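Local coordinates for protein ornithine carbamoyltransferase (Gloeobacter violaceus, PDB 3GD5) that probably catalyses the reversible transfer of the carbamoyl group from carbamoyl phosphate to ornithine, giving citrulline and phosphate in arginine biosynthesis, at residues A[52-57]-A[107-112]. Numbering follows the deposited sequence.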
ATOM      1  N   GLY A  52       9.232 -25.716  11.979  1.00 35.18           N
ATOM      2  CA  GLY A  52       9.122 -24.466  11.259  1.00 34.52           C
ATOM      3  C   GLY A  52       7.732 -24.376  10.668  1.00 35.20           C
ATOM      4  O   GLY A  52       7.189 -25.381  10.192  1.00 34.87           O
ATOM      5  N   LEU A  53       7.151 -23.181  10.712  1.00 33.85           N
ATOM      6  CA  LEU A  53       5.820 -22.949  10.174  1.00 35.99           C
ATOM      7  C   LEU A  53       5.941 -22.036   8.958  1.00 38.63           C
ATOM      8  O   LEU A  53       6.323 -20.876   9.094  1.00 39.67           O
ATOM      9  CB  LEU A  53       4.941 -22.261  11.216  1.00 34.00           C
ATOM     10  CG  LEU A  53       4.897 -22.877  12.613  1.00 34.74           C
ATOM     11  CD1 LEU A  53       4.170 -21.922  13.549  1.00 34.85           C
ATOM     12  CD2 LEU A  53       4.196 -24.230  12.566  1.00 31.04           C
ATOM     13  N   VAL A  54       5.637 -22.551   7.772  1.00 39.03           N
ATOM     14  CA  VAL A  54       5.702 -21.722   6.573  1.00 42.21           C
ATOM     15  C   VAL A  54       4.301 -21.568   5.998  1.00 41.65           C
ATOM     16  O   VAL A  54       3.814 -22.410   5.245  1.00 42.99           O
ATOM     17  CB  VAL A  54       6.662 -22.314   5.516  1.00 42.42           C
ATOM     18  CG1 VAL A  54       6.395 -23.767   5.344  1.00 46.86           C
ATOM     19  CG2 VAL A  54       6.498 -21.586   4.183  1.00 43.31           C
ATOM     20  N   PHE A  55       3.645 -20.487   6.394  1.00 42.15           N
ATOM     21  CA  PHE A  55       2.292 -20.210   5.945  1.00 44.32           C
ATOM     22  C   PHE A  55       2.291 -19.135   4.877  1.00 44.78           C
ATOM     23  O   PHE A  55       2.542 -17.963   5.165  1.00 43.65           O
ATOM     24  CB  PHE A  55       1.423 -19.755   7.120  1.00 43.62           C
ATOM     25  CG  PHE A  55       1.348 -20.752   8.248  1.00 46.78           C
ATOM     26  CD1 PHE A  55       1.742 -22.082   8.058  1.00 46.07           C
ATOM     27  CD2 PHE A  55       0.845 -20.375   9.488  1.00 46.94           C
ATOM     28  CE1 PHE A  55       1.632 -23.017   9.083  1.00 46.84           C
ATOM     29  CE2 PHE A  55       0.727 -21.305  10.527  1.00 49.01           C
ATOM     30  CZ  PHE A  55       1.122 -22.630  10.323  1.00 47.27           C
ATOM     31  N   LEU A  56       2.018 -19.537   3.643  1.00 46.88           N
ATOM     32  CA  LEU A  56       1.964 -18.593   2.537  1.00 50.53           C
ATOM     33  C   LEU A  56       0.724 -17.731   2.690  1.00 52.09           C
ATOM     34  O   LEU A  56       0.527 -16.767   1.959  1.00 54.24           O
ATOM     35  CB  LEU A  56       1.931 -19.327   1.197  1.00 50.03           C
ATOM     36  CG  LEU A  56       3.286 -19.790   0.660  1.00 50.94           C
ATOM     37  CD1 LEU A  56       3.925 -20.775   1.620  1.00 51.51           C
ATOM     38  CD2 LEU A  56       3.088 -20.415  -0.713  1.00 52.16           C
ATOM     39  N   LYS A  57      -0.111 -18.097   3.652  1.00 54.75           N
ATOM     40  CA  LYS A  57      -1.341 -17.378   3.949  1.00 55.97           C
ATOM     41  C   LYS A  57      -1.475 -17.431   5.464  1.00 55.95           C
ATOM     42  O   LYS A  57      -1.525 -18.516   6.051  1.00 56.10           O
ATOM     43  CB  LYS A  57      -2.533 -18.079   3.293  1.00 57.81           C
ATOM     44  CG  LYS A  57      -3.874 -17.401   3.520  1.00 59.00           C
ATOM     45  CD  LYS A  57      -4.086 -16.225   2.585  1.00 60.13           C
ATOM     46  CE  LYS A  57      -5.477 -15.625   2.783  1.00 61.51           C
ATOM     47  NZ  LYS A  57      -6.557 -16.642   2.582  1.00 61.00           N
ATOM     48  N   LEU A 107       8.403 -29.329   9.128  1.00 36.67           N
ATOM     49  CA  LEU A 107       7.718 -28.196   8.538  1.00 37.33           C
ATOM     50  C   LEU A 107       6.217 -28.403   8.457  1.00 37.46           C
ATOM     51  O   LEU A 107       5.740 -29.397   7.914  1.00 38.64           O
ATOM     52  CB  LEU A 107       8.256 -27.918   7.130  1.00 35.49           C
ATOM     53  CG  LEU A 107       9.734 -27.538   7.000  1.00 36.45           C
ATOM     54  CD1 LEU A 107      10.100 -27.440   5.521  1.00 36.74           C
ATOM     55  CD2 LEU A 107       9.998 -26.215   7.715  1.00 32.33           C
ATOM     56  N   ALA A 108       5.479 -27.465   9.028  1.00 36.54           N
ATOM     57  CA  ALA A 108       4.030 -27.481   8.974  1.00 35.99           C
ATOM     58  C   ALA A 108       3.799 -26.347   7.987  1.00 37.12           C
ATOM     59  O   ALA A 108       4.133 -25.191   8.287  1.00 36.13           O
ATOM     60  CB  ALA A 108       3.447 -27.138  10.325  1.00 33.49           C
ATOM     61  N   ILE A 109       3.259 -26.658   6.813  1.00 35.97           N
ATOM     62  CA  ILE A 109       3.069 -25.614   5.824  1.00 37.57           C
ATOM     63  C   ILE A 109       1.706 -25.413   5.176  1.00 39.77           C
ATOM     64  O   ILE A 109       0.975 -26.357   4.878  1.00 38.13           O
ATOM     65  CB  ILE A 109       4.158 -25.708   4.710  1.00 38.89           C
ATOM     66  CG1 ILE A 109       3.527 -25.561   3.335  1.00 38.00           C
ATOM     67  CG2 ILE A 109       4.969 -26.983   4.851  1.00 39.54           C
ATOM     68  CD1 ILE A 109       4.528 -25.572   2.231  1.00 43.90           C
ATOM     69  N   ARG A 110       1.402 -24.136   4.959  1.00 43.16           N
ATOM     70  CA  ARG A 110       0.166 -23.677   4.348  1.00 45.87           C
ATOM     71  C   ARG A 110       0.422 -23.068   2.978  1.00 46.66           C
ATOM     72  O   ARG A 110       1.000 -21.987   2.884  1.00 45.59           O
ATOM     73  CB  ARG A 110      -0.473 -22.587   5.201  1.00 48.47           C
ATOM     74  CG  ARG A 110      -1.579 -23.029   6.115  1.00 54.52           C
ATOM     75  CD  ARG A 110      -2.633 -21.938   6.159  1.00 56.27           C
ATOM     76  NE  ARG A 110      -3.151 -21.685   4.817  1.00 59.53           N
ATOM     77  CZ  ARG A 110      -4.146 -20.849   4.536  1.00 61.46           C
ATOM     78  NH1 ARG A 110      -4.745 -20.160   5.504  1.00 59.69           N
ATOM     79  NH2 ARG A 110      -4.563 -20.725   3.281  1.00 62.44           N
ATOM     80  N   THR A 111       0.005 -23.752   1.919  1.00 47.20           N
ATOM     81  CA  THR A 111       0.158 -23.209   0.569  1.00 49.15           C
ATOM     82  C   THR A 111      -1.216 -23.250  -0.064  1.00 47.52           C
ATOM     83  O   THR A 111      -2.187 -23.652   0.576  1.00 47.74           O
ATOM     84  CB  THR A 111       1.110 -24.041  -0.322  1.00 49.45           C
ATOM     85  OG1 THR A 111       0.626 -25.386  -0.415  1.00 53.08           O
ATOM     86  CG2 THR A 111       2.509 -24.040   0.236  1.00 49.84           C
ATOM     87  N   PHE A 112      -1.299 -22.830  -1.316  1.00 48.10           N
ATOM     88  CA  PHE A 112      -2.563 -22.839  -2.030  1.00 50.31           C
ATOM     89  C   PHE A 112      -2.614 -24.096  -2.885  1.00 49.91           C
ATOM     90  O   PHE A 112      -3.594 -24.838  -2.873  1.00 50.65           O
ATOM     91  CB  PHE A 112      -2.682 -21.587  -2.905  1.00 52.33           C
ATOM     92  CG  PHE A 112      -2.625 -20.305  -2.127  1.00 54.70           C
ATOM     93  CD1 PHE A 112      -3.641 -19.977  -1.232  1.00 56.10           C
ATOM     94  CD2 PHE A 112      -1.534 -19.451  -2.247  1.00 55.90           C
ATOM     95  CE1 PHE A 112      -3.573 -18.814  -0.461  1.00 56.95           C
ATOM     96  CE2 PHE A 112      -1.453 -18.286  -1.482  1.00 58.21           C
ATOM     97  CZ  PHE A 112      -2.477 -17.968  -0.585  1.00 57.95           C
TER
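Arg110 passes beside Phe55 and then runs under Lys57 at the C-terminal ends of two neighbouring parallel strands. The start of its chain, CB and CG, touches the Phe55 ring near CD1, with Arg110 CB 3.7 Å from Phe55 CD1, and the two side chains cross at about a right angle. The guanidinium goes on past the ring, its plane turned 43° from that of the ring. Bends at chi2 and chi3 carry it on to Lys57. There Lys57 CB sits over one guanidinium face, 3.3 Å from Arg110 NH2, near the rim of the group. With its CG anti to the backbone N (chi1 -179°), Lys57 sends its chain on past Arg110. Its CD meets the Phe112 ring at the edge, in plane, 4.0 Å from CZ. Lys57 NZ and Arg110 NH2 are like charges 4.6 Å apart, near but not in contact. Arg110 probably binds carbamoyl phosphate, as in related enzymes. With an alanine here, Lys57 CB would probably lose the flat group beneath it, and the probable carbamoyl phosphate site a positive charge. Leu56 and Thr111 lie side by side, with Leu56 CD2 3.8 Å from Thr111 CG2. Four backbone hydrogen bonds hold the register, from Ala108 N to Gly52 O through to Leu56 N to Arg110 O, the last 2.8 Å long. Strands 50-55 and 106-110 are the central pair of the four-stranded parallel sheet in the carbamoyl phosphate domain. Helix 60-72 packs on Leu53, Phe55 and Ala108, while helix 114-124 packs on Ile109 from the other face. Strands 76-79 and 128-130 flank the pair.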